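Local coordinates for virulent strain associated lipoprotein (Borreliella spielmanii A14S, PDB 6FZZ) that is an outer surface lipoprotein of a Lyme disease spirochaete and probably binds glutathione, as its Borrelia burgdorferi relative does, at residues Thr80-Asn88 and Lys155-Lys163; Gly49-Arg57 and Glu104-Ser112. All blocks are in the same frame, centred on the assembly; numbering follows the deposited sequence.

Contact 1 of 2, residues Thr80-Asn88 and Lys155-Lys163; sequences TYGILNDMN and KEIISKTFK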
ATOM      1  N   THR A  80      -5.894   0.624   1.844  1.00 19.59           N
ATOM      2  CA  THR A  80      -6.144  -0.696   1.241  1.00 20.19           C
ATOM      3  C   THR A  80      -6.408  -0.619  -0.278  1.00 21.28           C
ATOM      4  O   THR A  80      -5.832  -1.370  -1.060  1.00 21.93           O
ATOM      5  CB  THR A  80      -7.288  -1.464   1.980  1.00 20.07           C
ATOM      6  OG1 THR A  80      -6.955  -1.656   3.369  1.00 18.35           O
ATOM      7  CG2 THR A  80      -7.470  -2.843   1.345  1.00 19.74           C
ATOM      8  N   TYR A  81      -7.293   0.305  -0.679  1.00 21.00           N
ATOM      9  CA  TYR A  81      -7.612   0.546  -2.089  1.00 21.00           C
ATOM     10  C   TYR A  81      -6.332   0.998  -2.843  1.00 21.76           C
ATOM     11  O   TYR A  81      -6.132   0.681  -4.023  1.00 22.30           O
ATOM     12  CB  TYR A  81      -8.722   1.605  -2.187  1.00 22.81           C
ATOM     13  CG  TYR A  81      -9.977   1.210  -1.415  1.00 22.36           C
ATOM     14  CD1 TYR A  81     -10.357  -0.128  -1.341  1.00 22.39           C
ATOM     15  CD2 TYR A  81     -10.804   2.153  -0.829  1.00 21.03           C
ATOM     16  CE1 TYR A  81     -11.477  -0.501  -0.663  1.00 22.66           C
ATOM     17  CE2 TYR A  81     -11.955   1.787  -0.146  1.00 19.97           C
ATOM     18  CZ  TYR A  81     -12.272   0.458  -0.061  1.00 20.68           C
ATOM     19  OH  TYR A  81     -13.398  -0.026   0.585  1.00 21.62           O
ATOM     20  N   GLY A  82      -5.462   1.711  -2.142  1.00 19.97           N
ATOM     21  CA  GLY A  82      -4.194   2.127  -2.717  1.00 22.45           C
ATOM     22  C   GLY A  82      -3.227   0.974  -3.028  1.00 23.53           C
ATOM     23  O   GLY A  82      -2.695   0.902  -4.125  1.00 22.11           O
ATOM     24  N   ILE A  83      -2.996   0.100  -2.060  1.00 21.89           N
ATOM     25  CA  ILE A  83      -2.036  -0.973  -2.198  1.00 24.36           C
ATOM     26  C   ILE A  83      -2.608  -2.061  -3.098  1.00 26.05           C
ATOM     27  O   ILE A  83      -1.866  -2.728  -3.850  1.00 24.46           O
ATOM     28  CB  ILE A  83      -1.580  -1.549  -0.813  1.00 26.39           C
ATOM     29  CG1 ILE A  83      -0.352  -2.477  -0.990  1.00 28.78           C
ATOM     30  CG2 ILE A  83      -2.654  -2.360  -0.110  1.00 25.18           C
ATOM     31  CD1 ILE A  83       0.904  -1.758  -1.379  1.00 28.81           C
ATOM     32  N   LEU A  84      -3.936  -2.168  -3.131  1.00 22.39           N
ATOM     33  CA  LEU A  84      -4.574  -3.128  -4.071  1.00 21.67           C
ATOM     34  C   LEU A  84      -5.030  -2.438  -5.358  1.00 24.40           C
ATOM     35  O   LEU A  84      -5.994  -2.840  -5.996  1.00 25.81           O
ATOM     36  CB  LEU A  84      -5.745  -3.805  -3.381  1.00 22.43           C
ATOM     37  CG  LEU A  84      -5.436  -4.585  -2.076  1.00 22.52           C
ATOM     38  CD1 LEU A  84      -6.709  -5.269  -1.591  1.00 24.64           C
ATOM     39  CD2 LEU A  84      -4.329  -5.623  -2.343  1.00 25.62           C
ATOM     40  N   ASN A  85      -4.367  -1.366  -5.727  1.00 28.54           N
ATOM     41  CA  ASN A  85      -4.951  -0.500  -6.753  1.00 32.95           C
ATOM     42  C   ASN A  85      -4.949  -1.075  -8.174  1.00 38.95           C
ATOM     43  O   ASN A  85      -5.675  -0.613  -9.057  1.00 38.83           O
ATOM     44  CB  ASN A  85      -4.347   0.878  -6.680  1.00 37.92           C
ATOM     45  CG  ASN A  85      -2.968   0.963  -7.288  1.00 47.01           C
ATOM     46  OD1 ASN A  85      -2.119   0.076  -7.126  1.00 45.34           O
ATOM     47  ND2 ASN A  85      -2.731   2.066  -7.985  1.00 53.75           N
ATOM     48  N   ASP A  86      -4.196  -2.132  -8.407  1.00 38.78           N
ATOM     49  CA  ASP A  86      -4.282  -2.708  -9.721  1.00 44.06           C
ATOM     50  C   ASP A  86      -5.350  -3.809  -9.783  1.00 46.71           C
ATOM     51  O   ASP A  86      -5.336  -4.568 -10.743  1.00 42.43           O
ATOM     52  CB  ASP A  86      -2.884  -3.217 -10.118  1.00 51.65           C
ATOM     53  CG  ASP A  86      -2.723  -3.457 -11.637  1.00 54.32           C
ATOM     54  OD1 ASP A  86      -3.556  -2.973 -12.472  1.00 49.57           O
ATOM     55  OD2 ASP A  86      -1.742  -4.186 -11.966  1.00 54.05           O
ATOM     56  N   MET A  87      -6.245  -3.920  -8.776  1.00 39.52           N
ATOM     57  CA  MET A  87      -7.336  -4.943  -8.791  1.00 38.42           C
ATOM     58  C   MET A  87      -8.719  -4.378  -9.082  1.00 37.25           C
ATOM     59  O   MET A  87      -9.035  -3.303  -8.624  1.00 32.31           O
ATOM     60  CB  MET A  87      -7.432  -5.638  -7.456  1.00 31.47           C
ATOM     61  CG  MET A  87      -6.199  -6.428  -7.119  1.00 29.64           C
ATOM     62  SD  MET A  87      -6.384  -7.325  -5.578  1.00 27.79           S
ATOM     63  CE  MET A  87      -4.743  -7.997  -5.322  1.00 28.22           C
ATOM     64  N   ASN A  88      -9.573  -5.109  -9.800  1.00 37.66           N
ATOM     65  CA  ASN A  88     -10.991  -4.696  -9.870  1.00 42.14           C
ATOM     66  C   ASN A  88     -11.788  -5.290  -8.718  1.00 47.81           C
ATOM     67  O   ASN A  88     -11.226  -6.095  -7.933  1.00 37.15           O
ATOM     68  CB  ASN A  88     -11.629  -5.080 -11.191  1.00 46.39           C
ATOM     69  CG  ASN A  88     -11.700  -6.559 -11.369  1.00 48.58           C
ATOM     70  OD1 ASN A  88     -12.264  -7.277 -10.541  1.00 43.48           O
ATOM     71  ND2 ASN A  88     -11.062  -7.036 -12.408  1.00 53.45           N
ATOM     72  N   LYS A 155       6.130  -0.372  -3.010  1.00 28.03           N
ATOM     73  CA  LYS A 155       4.712  -0.572  -3.184  1.00 28.82           C
ATOM     74  C   LYS A 155       4.430  -1.409  -4.385  1.00 28.96           C
ATOM     75  O   LYS A 155       3.571  -2.301  -4.340  1.00 30.90           O
ATOM     76  CB  LYS A 155       4.013   0.786  -3.269  1.00 29.89           C
ATOM     77  CG  LYS A 155       2.687   0.725  -3.998  1.00 30.09           C
ATOM     78  CD  LYS A 155       1.916   2.029  -3.938  1.00 29.48           C
ATOM     79  CE  LYS A 155       0.530   1.740  -4.555  1.00 28.97           C
ATOM     80  NZ  LYS A 155      -0.383   2.826  -4.283  1.00 29.48           N
ATOM     81  N   GLU A 156       5.113  -1.094  -5.488  1.00 28.44           N
ATOM     82  CA  GLU A 156       4.957  -1.823  -6.759  1.00 28.29           C
ATOM     83  C   GLU A 156       5.325  -3.342  -6.661  1.00 28.85           C
ATOM     84  O   GLU A 156       4.650  -4.186  -7.243  1.00 25.75           O
ATOM     85  CB  GLU A 156       5.803  -1.164  -7.831  1.00 33.90           C
ATOM     86  CG  GLU A 156       5.926  -1.993  -9.085  1.00 42.04           C
ATOM     87  CD  GLU A 156       6.313  -1.164 -10.269  1.00 56.78           C
ATOM     88  OE1 GLU A 156       7.239  -0.309 -10.112  1.00 60.38           O
ATOM     89  OE2 GLU A 156       5.698  -1.384 -11.348  1.00 64.35           O
ATOM     90  N   ILE A 157       6.350  -3.664  -5.877  1.00 24.81           N
ATOM     91  CA  ILE A 157       6.720  -5.051  -5.576  1.00 28.56           C
ATOM     92  C   ILE A 157       5.589  -5.813  -4.833  1.00 24.57           C
ATOM     93  O   ILE A 157       5.212  -6.923  -5.234  1.00 25.64           O
ATOM     94  CB  ILE A 157       8.010  -5.109  -4.729  1.00 30.76           C
ATOM     95  CG1 ILE A 157       9.176  -4.525  -5.507  1.00 36.92           C
ATOM     96  CG2 ILE A 157       8.371  -6.546  -4.332  1.00 34.17           C
ATOM     97  CD1 ILE A 157       9.225  -4.936  -6.960  1.00 42.33           C
ATOM     98  N   ILE A 158       5.037  -5.185  -3.798  1.00 24.41           N
ATOM     99  CA  ILE A 158       3.909  -5.765  -3.075  1.00 26.42           C
ATOM    100  C   ILE A 158       2.662  -5.933  -3.939  1.00 24.24           C
ATOM    101  O   ILE A 158       2.056  -6.988  -3.921  1.00 20.74           O
ATOM    102  CB  ILE A 158       3.640  -5.031  -1.749  1.00 29.02           C
ATOM    103  CG1 ILE A 158       4.776  -5.340  -0.796  1.00 28.98           C
ATOM    104  CG2 ILE A 158       2.305  -5.449  -1.092  1.00 29.21           C
ATOM    105  CD1 ILE A 158       5.436  -6.697  -1.019  1.00 31.96           C
ATOM    106  N   SER A 159       2.316  -4.891  -4.698  1.00 26.61           N
ATOM    107  CA  SER A 159       1.210  -4.960  -5.621  1.00 29.72           C
ATOM    108  C   SER A 159       1.393  -6.118  -6.576  1.00 28.83           C
ATOM    109  O   SER A 159       0.421  -6.869  -6.827  1.00 29.71           O
ATOM    110  CB  SER A 159       0.992  -3.598  -6.411  1.00 29.31           C
ATOM    111  OG  SER A 159       0.168  -3.875  -7.509  1.00 33.40           O
ATOM    112  N   LYS A 160       2.591  -6.277  -7.151  1.00 29.45           N
ATOM    113  CA  LYS A 160       2.793  -7.440  -8.023  1.00 32.93           C
ATOM    114  C   LYS A 160       2.714  -8.771  -7.296  1.00 31.12           C
ATOM    115  O   LYS A 160       2.282  -9.796  -7.861  1.00 31.81           O
ATOM    116  CB  LYS A 160       4.098  -7.347  -8.795  1.00 37.96           C
ATOM    117  CG  LYS A 160       4.133  -6.164  -9.762  1.00 41.13           C
ATOM    118  CD  LYS A 160       5.312  -6.298 -10.713  1.00 52.77           C
ATOM    119  CE  LYS A 160       5.455  -5.066 -11.590  1.00 55.54           C
ATOM    120  NZ  LYS A 160       6.897  -4.805 -11.834  1.00 58.30           N
ATOM    121  N   THR A 161       3.198  -8.797  -6.069  1.00 26.30           N
ATOM    122  CA  THR A 161       3.131 -10.034  -5.282  1.00 25.15           C
ATOM    123  C   THR A 161       1.672 -10.449  -5.098  1.00 23.99           C
ATOM    124  O   THR A 161       1.354 -11.605  -5.252  1.00 25.19           O
ATOM    125  CB  THR A 161       3.870  -9.866  -3.932  1.00 25.68           C
ATOM    126  OG1 THR A 161       5.233  -9.510  -4.226  1.00 22.47           O
ATOM    127  CG2 THR A 161       3.860 -11.164  -3.071  1.00 28.29           C
ATOM    128  N   PHE A 162       0.810  -9.494  -4.790  1.00 23.82           N
ATOM    129  CA  PHE A 162      -0.623  -9.776  -4.579  1.00 24.89           C
ATOM    130  C   PHE A 162      -1.334 -10.179  -5.882  1.00 30.50           C
ATOM    131  O   PHE A 162      -2.185 -11.099  -5.880  1.00 24.12           O
ATOM    132  CB  PHE A 162      -1.297  -8.605  -3.969  1.00 23.72           C
ATOM    133  CG  PHE A 162      -0.911  -8.339  -2.541  1.00 22.71           C
ATOM    134  CD1 PHE A 162      -0.293  -9.304  -1.738  1.00 24.56           C
ATOM    135  CD2 PHE A 162      -1.204  -7.110  -2.001  1.00 22.18           C
ATOM    136  CE1 PHE A 162      -0.002  -9.027  -0.381  1.00 23.88           C
ATOM    137  CE2 PHE A 162      -0.905  -6.810  -0.689  1.00 23.82           C
ATOM    138  CZ  PHE A 162      -0.292  -7.771   0.127  1.00 22.16           C
ATOM    139  N   LYS A 163      -0.968  -9.532  -6.984  1.00 32.24           N
ATOM    140  CA  LYS A 163      -1.521  -9.955  -8.307  1.00 36.29           C
ATOM    141  C   LYS A 163      -1.122 -11.363  -8.690  1.00 32.53           C
ATOM    142  O   LYS A 163      -1.966 -12.151  -9.115  1.00 32.45           O
ATOM    143  CB  LYS A 163      -1.181  -8.951  -9.392  1.00 38.10           C
ATOM    144  CG  LYS A 163      -1.801  -7.586  -9.109  1.00 39.44           C
ATOM    145  CD  LYS A 163      -3.206  -7.513  -9.660  1.00 45.02           C
ATOM    146  CE  LYS A 163      -3.203  -7.683 -11.179  1.00 42.31           C
ATOM    147  NZ  LYS A 163      -4.416  -7.069 -11.750  1.00 47.42           N
TER
HETATM  148  O   HOH W   1      -2.291  -3.323  -6.443  1.00 35.68           O
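I83, in the last turn of helix 71-83, comes closest to S159 of the long helix 138-170, their CA atoms 6.2 Å apart, and the type I beta turn L84-M87 then carries the chain along that helix until M87 stands beside K163. Two lysines, two turns apart on the helix, reach across to backbone carbonyls. K155 extends fully to lay NZ 3.0 Å from G82 O, above the carbonyl plane and at a C=O...N angle of 110°; the same ammonium also has a salt bridge to E116 and a hydrogen bond to Y36. K163 instead bends at chi2 and chi3, which brings NZ back over the turn to D86 O at 2.8 Å, on a straighter approach of 146°. The D86 carboxylate adds a long salt bridge to this ammonium, which is also bridged to E91 of helix 89-102. Between the lysines a water joins the segments: it donates to I83 O, accepts from D86 N and is hydrogen-bonded to S159 OG, 2.7 Å away. The apolar side is carried by I83, whose CD1 lies 4.0 Å from I158 CG2, and by F162. Methyl CD2 of L84 sits obliquely against that ring, 3.5 Å from F162 CD2, while M87 stretches out so that CE meets F162 CB at 3.8 Å. Three further helices flank the pair: 89-102 covers L84 and M87 through L92 and F95, 180-209 packs on F162 with I190 and I194, and 105-126 lies against I83, K155 and F162 through E116, I119 and S112.

Contact 2 of 2, residues Gly49-Arg57 and Glu104-Ser112; sequences GILAFKSLR and EVEDIFNTS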
ATOM      1  N   GLY A  49     -16.620  -6.116  -1.570  1.00 24.34           N
ATOM      2  CA  GLY A  49     -16.648  -7.468  -1.110  1.00 27.11           C
ATOM      3  C   GLY A  49     -15.419  -7.838  -0.246  1.00 30.79           C
ATOM      4  O   GLY A  49     -15.069  -9.029  -0.126  1.00 26.21           O
ATOM      5  N   ILE A  50     -14.755  -6.829   0.318  1.00 27.58           N
ATOM      6  CA  ILE A  50     -13.572  -7.051   1.164  1.00 24.88           C
ATOM      7  C   ILE A  50     -14.020  -7.355   2.558  1.00 25.72           C
ATOM      8  O   ILE A  50     -14.076  -6.479   3.453  1.00 23.16           O
ATOM      9  CB  ILE A  50     -12.582  -5.861   1.126  1.00 23.23           C
ATOM     10  CG1 ILE A  50     -12.077  -5.699  -0.312  1.00 25.55           C
ATOM     11  CG2 ILE A  50     -11.382  -6.147   2.015  1.00 25.57           C
ATOM     12  CD1 ILE A  50     -11.358  -4.368  -0.598  1.00 27.37           C
ATOM     13  N   LEU A  51     -14.399  -8.601   2.748  1.00 27.95           N
ATOM     14  CA  LEU A  51     -14.974  -9.012   4.027  1.00 28.11           C
ATOM     15  C   LEU A  51     -13.891  -9.005   5.111  1.00 26.39           C
ATOM     16  O   LEU A  51     -14.217  -8.952   6.315  1.00 25.94           O
ATOM     17  CB  LEU A  51     -15.598 -10.399   3.941  1.00 32.23           C
ATOM     18  CG  LEU A  51     -16.985 -10.628   3.277  1.00 36.40           C
ATOM     19  CD1 LEU A  51     -17.382 -12.107   3.468  1.00 36.34           C
ATOM     20  CD2 LEU A  51     -18.105  -9.766   3.837  1.00 34.23           C
ATOM     21  N   ALA A  52     -12.618  -9.043   4.678  1.00 22.90           N
ATOM     22  CA  ALA A  52     -11.468  -8.968   5.572  1.00 23.97           C
ATOM     23  C   ALA A  52     -11.504  -7.793   6.528  1.00 23.57           C
ATOM     24  O   ALA A  52     -11.012  -7.891   7.712  1.00 26.25           O
ATOM     25  CB  ALA A  52     -10.203  -8.982   4.742  1.00 23.25           C
ATOM     26  N   PHE A  53     -12.089  -6.675   6.063  1.00 22.81           N
ATOM     27  CA  PHE A  53     -12.230  -5.492   6.916  1.00 22.92           C
ATOM     28  C   PHE A  53     -12.945  -5.797   8.235  1.00 25.04           C
ATOM     29  O   PHE A  53     -12.607  -5.233   9.290  1.00 26.39           O
ATOM     30  CB  PHE A  53     -12.946  -4.361   6.174  1.00 22.67           C
ATOM     31  CG  PHE A  53     -12.159  -3.774   5.032  1.00 21.01           C
ATOM     32  CD1 PHE A  53     -10.762  -3.636   5.099  1.00 20.99           C
ATOM     33  CD2 PHE A  53     -12.829  -3.281   3.931  1.00 20.65           C
ATOM     34  CE1 PHE A  53     -10.049  -3.069   4.053  1.00 20.51           C
ATOM     35  CE2 PHE A  53     -12.138  -2.682   2.882  1.00 20.99           C
ATOM     36  CZ  PHE A  53     -10.750  -2.575   2.938  1.00 20.27           C
ATOM     37  N   LYS A  54     -13.925  -6.684   8.172  1.00 25.89           N
ATOM     38  CA  LYS A  54     -14.741  -7.001   9.366  1.00 26.83           C
ATOM     39  C   LYS A  54     -13.953  -7.826  10.367  1.00 26.95           C
ATOM     40  O   LYS A  54     -14.340  -7.881  11.504  1.00 28.48           O
ATOM     41  CB  LYS A  54     -16.018  -7.759   8.996  1.00 28.25           C
ATOM     42  CG  LYS A  54     -16.997  -6.911   8.257  1.00 33.00           C
ATOM     43  CD  LYS A  54     -18.164  -7.731   7.765  1.00 39.47           C
ATOM     44  CE  LYS A  54     -19.055  -6.908   6.843  1.00 46.42           C
ATOM     45  NZ  LYS A  54     -20.300  -7.668   6.520  1.00 56.81           N
ATOM     46  N   SER A  55     -12.826  -8.398   9.983  1.00 26.14           N
ATOM     47  CA  SER A  55     -12.066  -9.175  10.918  1.00 30.92           C
ATOM     48  C   SER A  55     -10.794  -8.463  11.418  1.00 33.23           C
ATOM     49  O   SER A  55      -9.928  -9.054  12.049  1.00 34.19           O
ATOM     50  CB  SER A  55     -11.805 -10.568  10.311  1.00 34.21           C
ATOM     51  OG  SER A  55     -10.502 -10.572   9.868  1.00 44.13           O
ATOM     52  N   LEU A  56     -10.704  -7.170  11.136  1.00 29.58           N
ATOM     53  CA  LEU A  56      -9.623  -6.321  11.614  1.00 25.87           C
ATOM     54  C   LEU A  56     -10.248  -5.391  12.667  1.00 23.26           C
ATOM     55  O   LEU A  56     -11.024  -4.483  12.355  1.00 25.17           O
ATOM     56  CB  LEU A  56      -9.070  -5.515  10.446  1.00 24.90           C
ATOM     57  CG  LEU A  56      -8.211  -6.295   9.392  1.00 23.01           C
ATOM     58  CD1 LEU A  56      -8.053  -5.433   8.141  1.00 23.58           C
ATOM     59  CD2 LEU A  56      -6.852  -6.648   9.977  1.00 25.03           C
ATOM     60  N   ARG A  57      -9.927  -5.621  13.922  1.00 26.35           N
ATOM     61  CA  ARG A  57     -10.546  -4.851  15.001  1.00 26.39           C
ATOM     62  C   ARG A  57      -9.406  -4.096  15.689  1.00 26.65           C
ATOM     63  O   ARG A  57      -8.382  -4.683  16.140  1.00 24.42           O
ATOM     64  CB  ARG A  57     -11.347  -5.804  15.951  1.00 27.75           C
ATOM     65  CG  ARG A  57     -11.954  -5.027  17.123  1.00 30.79           C
ATOM     66  CD  ARG A  57     -12.820  -5.882  18.060  1.00 27.12           C
ATOM     67  NE  ARG A  57     -13.870  -6.520  17.289  1.00 27.13           N
ATOM     68  CZ  ARG A  57     -14.956  -5.927  16.820  1.00 26.29           C
ATOM     69  NH1 ARG A  57     -15.228  -4.626  17.050  1.00 27.38           N
ATOM     70  NH2 ARG A  57     -15.800  -6.664  16.145  1.00 25.64           N
ATOM     71  N   GLU A 104      -4.890 -15.164   7.583  1.00 25.46           N
ATOM     72  CA  GLU A 104      -3.745 -14.268   7.805  1.00 25.60           C
ATOM     73  C   GLU A 104      -4.191 -12.850   7.525  1.00 24.85           C
ATOM     74  O   GLU A 104      -3.378 -12.057   7.028  1.00 20.91           O
ATOM     75  CB  GLU A 104      -2.557 -14.639   6.886  1.00 26.34           C
ATOM     76  CG  GLU A 104      -1.825 -15.951   7.203  1.00 31.70           C
ATOM     77  CD  GLU A 104      -1.208 -15.926   8.602  1.00 36.82           C
ATOM     78  OE1 GLU A 104      -0.977 -14.818   9.168  1.00 31.85           O
ATOM     79  OE2 GLU A 104      -1.065 -17.016   9.202  1.00 35.39           O
ATOM     80  N   VAL A 105      -5.451 -12.518   7.877  1.00 23.28           N
ATOM     81  CA  VAL A 105      -5.966 -11.180   7.591  1.00 22.36           C
ATOM     82  C   VAL A 105      -5.091 -10.108   8.239  1.00 21.52           C
ATOM     83  O   VAL A 105      -4.660  -9.144   7.595  1.00 19.17           O
ATOM     84  CB  VAL A 105      -7.433 -11.035   7.971  1.00 21.74           C
ATOM     85  CG1 VAL A 105      -7.876  -9.563   7.835  1.00 22.81           C
ATOM     86  CG2 VAL A 105      -8.307 -11.909   7.068  1.00 21.81           C
ATOM     87  N   GLU A 106      -4.817 -10.289   9.523  1.00 20.95           N
ATOM     88  CA  GLU A 106      -4.047  -9.290  10.272  1.00 22.59           C
ATOM     89  C   GLU A 106      -2.681  -9.019   9.756  1.00 21.69           C
ATOM     90  O   GLU A 106      -2.313  -7.850   9.549  1.00 22.54           O
ATOM     91  CB  GLU A 106      -3.967  -9.671  11.761  1.00 25.27           C
ATOM     92  CG  GLU A 106      -5.307  -9.508  12.442  1.00 30.79           C
ATOM     93  CD  GLU A 106      -5.228  -9.828  13.950  1.00 39.15           C
ATOM     94  OE1 GLU A 106      -4.110 -10.150  14.465  1.00 38.34           O
ATOM     95  OE2 GLU A 106      -6.283  -9.728  14.614  1.00 39.03           O
ATOM     96  N   ASP A 107      -1.905 -10.061   9.503  1.00 19.96           N
ATOM     97  CA  ASP A 107      -0.499  -9.880   9.173  1.00 19.91           C
ATOM     98  C   ASP A 107      -0.381  -9.378   7.717  1.00 24.00           C
ATOM     99  O   ASP A 107       0.510  -8.606   7.420  1.00 23.05           O
ATOM    100  CB  ASP A 107       0.299 -11.199   9.331  1.00 21.86           C
ATOM    101  CG  ASP A 107       0.701 -11.468  10.799  1.00 27.55           C
ATOM    102  OD1 ASP A 107       0.195 -10.770  11.675  1.00 30.34           O
ATOM    103  OD2 ASP A 107       1.498 -12.368  11.099  1.00 30.29           O
ATOM    104  N   ILE A 108      -1.223  -9.877   6.812  1.00 18.99           N
ATOM    105  CA  ILE A 108      -1.197  -9.388   5.414  1.00 20.29           C
ATOM    106  C   ILE A 108      -1.680  -7.924   5.349  1.00 20.04           C
ATOM    107  O   ILE A 108      -1.018  -7.070   4.689  1.00 21.50           O
ATOM    108  CB  ILE A 108      -2.126 -10.265   4.505  1.00 22.22           C
ATOM    109  CG1 ILE A 108      -1.509 -11.612   4.266  1.00 20.70           C
ATOM    110  CG2 ILE A 108      -2.446  -9.575   3.185  1.00 21.46           C
ATOM    111  CD1 ILE A 108      -0.331 -11.630   3.278  1.00 21.57           C
ATOM    112  N   PHE A 109      -2.843  -7.637   5.955  1.00 18.27           N
ATOM    113  CA  PHE A 109      -3.459  -6.323   5.779  1.00 18.96           C
ATOM    114  C   PHE A 109      -2.712  -5.272   6.598  1.00 20.05           C
ATOM    115  O   PHE A 109      -2.367  -4.202   6.073  1.00 18.74           O
ATOM    116  CB  PHE A 109      -4.975  -6.314   6.063  1.00 20.54           C
ATOM    117  CG  PHE A 109      -5.795  -6.834   4.900  1.00 21.29           C
ATOM    118  CD1 PHE A 109      -5.995  -8.207   4.721  1.00 23.35           C
ATOM    119  CD2 PHE A 109      -6.361  -5.951   3.999  1.00 23.07           C
ATOM    120  CE1 PHE A 109      -6.732  -8.676   3.646  1.00 23.87           C
ATOM    121  CE2 PHE A 109      -7.119  -6.429   2.938  1.00 23.83           C
ATOM    122  CZ  PHE A 109      -7.263  -7.781   2.752  1.00 22.10           C
ATOM    123  N   ASN A 110      -2.384  -5.562   7.843  1.00 21.13           N
ATOM    124  CA  ASN A 110      -1.717  -4.518   8.642  1.00 23.46           C
ATOM    125  C   ASN A 110      -0.340  -4.134   8.064  1.00 22.20           C
ATOM    126  O   ASN A 110       0.086  -2.951   8.111  1.00 21.16           O
ATOM    127  CB  ASN A 110      -1.578  -4.937  10.121  1.00 22.64           C
ATOM    128  CG  ASN A 110      -2.906  -4.946  10.873  1.00 28.78           C
ATOM    129  OD1 ASN A 110      -3.918  -4.328  10.491  1.00 26.72           O
ATOM    130  ND2 ASN A 110      -2.888  -5.626  12.035  1.00 27.52           N
ATOM    131  N   THR A 111       0.362  -5.138   7.569  1.00 21.97           N
ATOM    132  CA  THR A 111       1.691  -4.938   7.041  1.00 25.37           C
ATOM    133  C   THR A 111       1.616  -4.100   5.759  1.00 22.75           C
ATOM    134  O   THR A 111       2.379  -3.139   5.631  1.00 19.85           O
ATOM    135  CB  THR A 111       2.488  -6.271   6.844  1.00 25.42           C
ATOM    136  OG1 THR A 111       2.545  -6.991   8.055  1.00 24.93           O
ATOM    137  CG2 THR A 111       3.922  -5.981   6.473  1.00 28.38           C
ATOM    138  N   SER A 112       0.665  -4.436   4.875  1.00 21.41           N
ATOM    139  CA  SER A 112       0.489  -3.832   3.563  1.00 21.08           C
ATOM    140  C   SER A 112       0.067  -2.396   3.721  1.00 21.73           C
ATOM    141  O   SER A 112       0.580  -1.500   3.039  1.00 22.94           O
ATOM    142  CB  SER A 112      -0.685  -4.556   2.768  1.00 21.56           C
ATOM    143  OG  SER A 112      -0.322  -5.846   2.659  1.00 23.64           O
TER
HETATM  144  O   HOH W   2      -8.265  -8.108  14.484  1.00 32.27           O
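L56 and V105 form the centre of this contact, with L56 CG 3.6 Å from V105 CG1. That methyl is anti to the backbone N of V105 (chi1 172°) and points at the C-terminal end of the 3-10 segment 51-54, where it meets A52 O and, at 3.5 Å, S55 OG. The two leucine methyls divide across the helix face: CD1 approaches F109 CB at 3.8 Å, whereas CD2, on the E106/N110 side, rests 3.9 Å from E106 CA and passes N110 OD1, an oxygen hydrogen-bonded to Y76. F109 points to the loop from its CB onward, with CG anti to the carbonyl carbon (chi1 -80°), and A52 CB lies obliquely to its ring, 3.7 Å from F109 CE1. I50 CG2 touches the same ring more loosely and also lies over the centre of one face of the F53 ring. At the solvent-exposed side E106 extends to a water, its OE2 accepting from it at 2.6 Å; the water also donates to S55 O and accepts from R57 N. The interface thus rests on methyl and ring contacts with one water-borne polar link, consistent with a loop fastened to helix 105-126 mainly by burial of apolar surface.

Overall arrangement
After helix 15-41 the chain enters the long loop that holds 49-57, then runs through helix 71-83 to 80-88, helix 89-102 and on to 104-112, where contact 2 closes a loop of 46 intervening residues. Contact 1 closes later, when helix 138-170 returns to 80-88, so the two loops cross rather than nest. Contact 2 fixes the loop to the first turns of helix 105-126; contact 1 joins the end of helix 71-83 to helix 138-170. Their centres are 14 Å apart and they meet directly: F53 packs against T80 and Y81, and F162 against S112. Together they tie this loop to helices 71-83, 105-126 and 138-170 of the pFam54 (Bbcrasp-1-like) helical domain, which this chain represents.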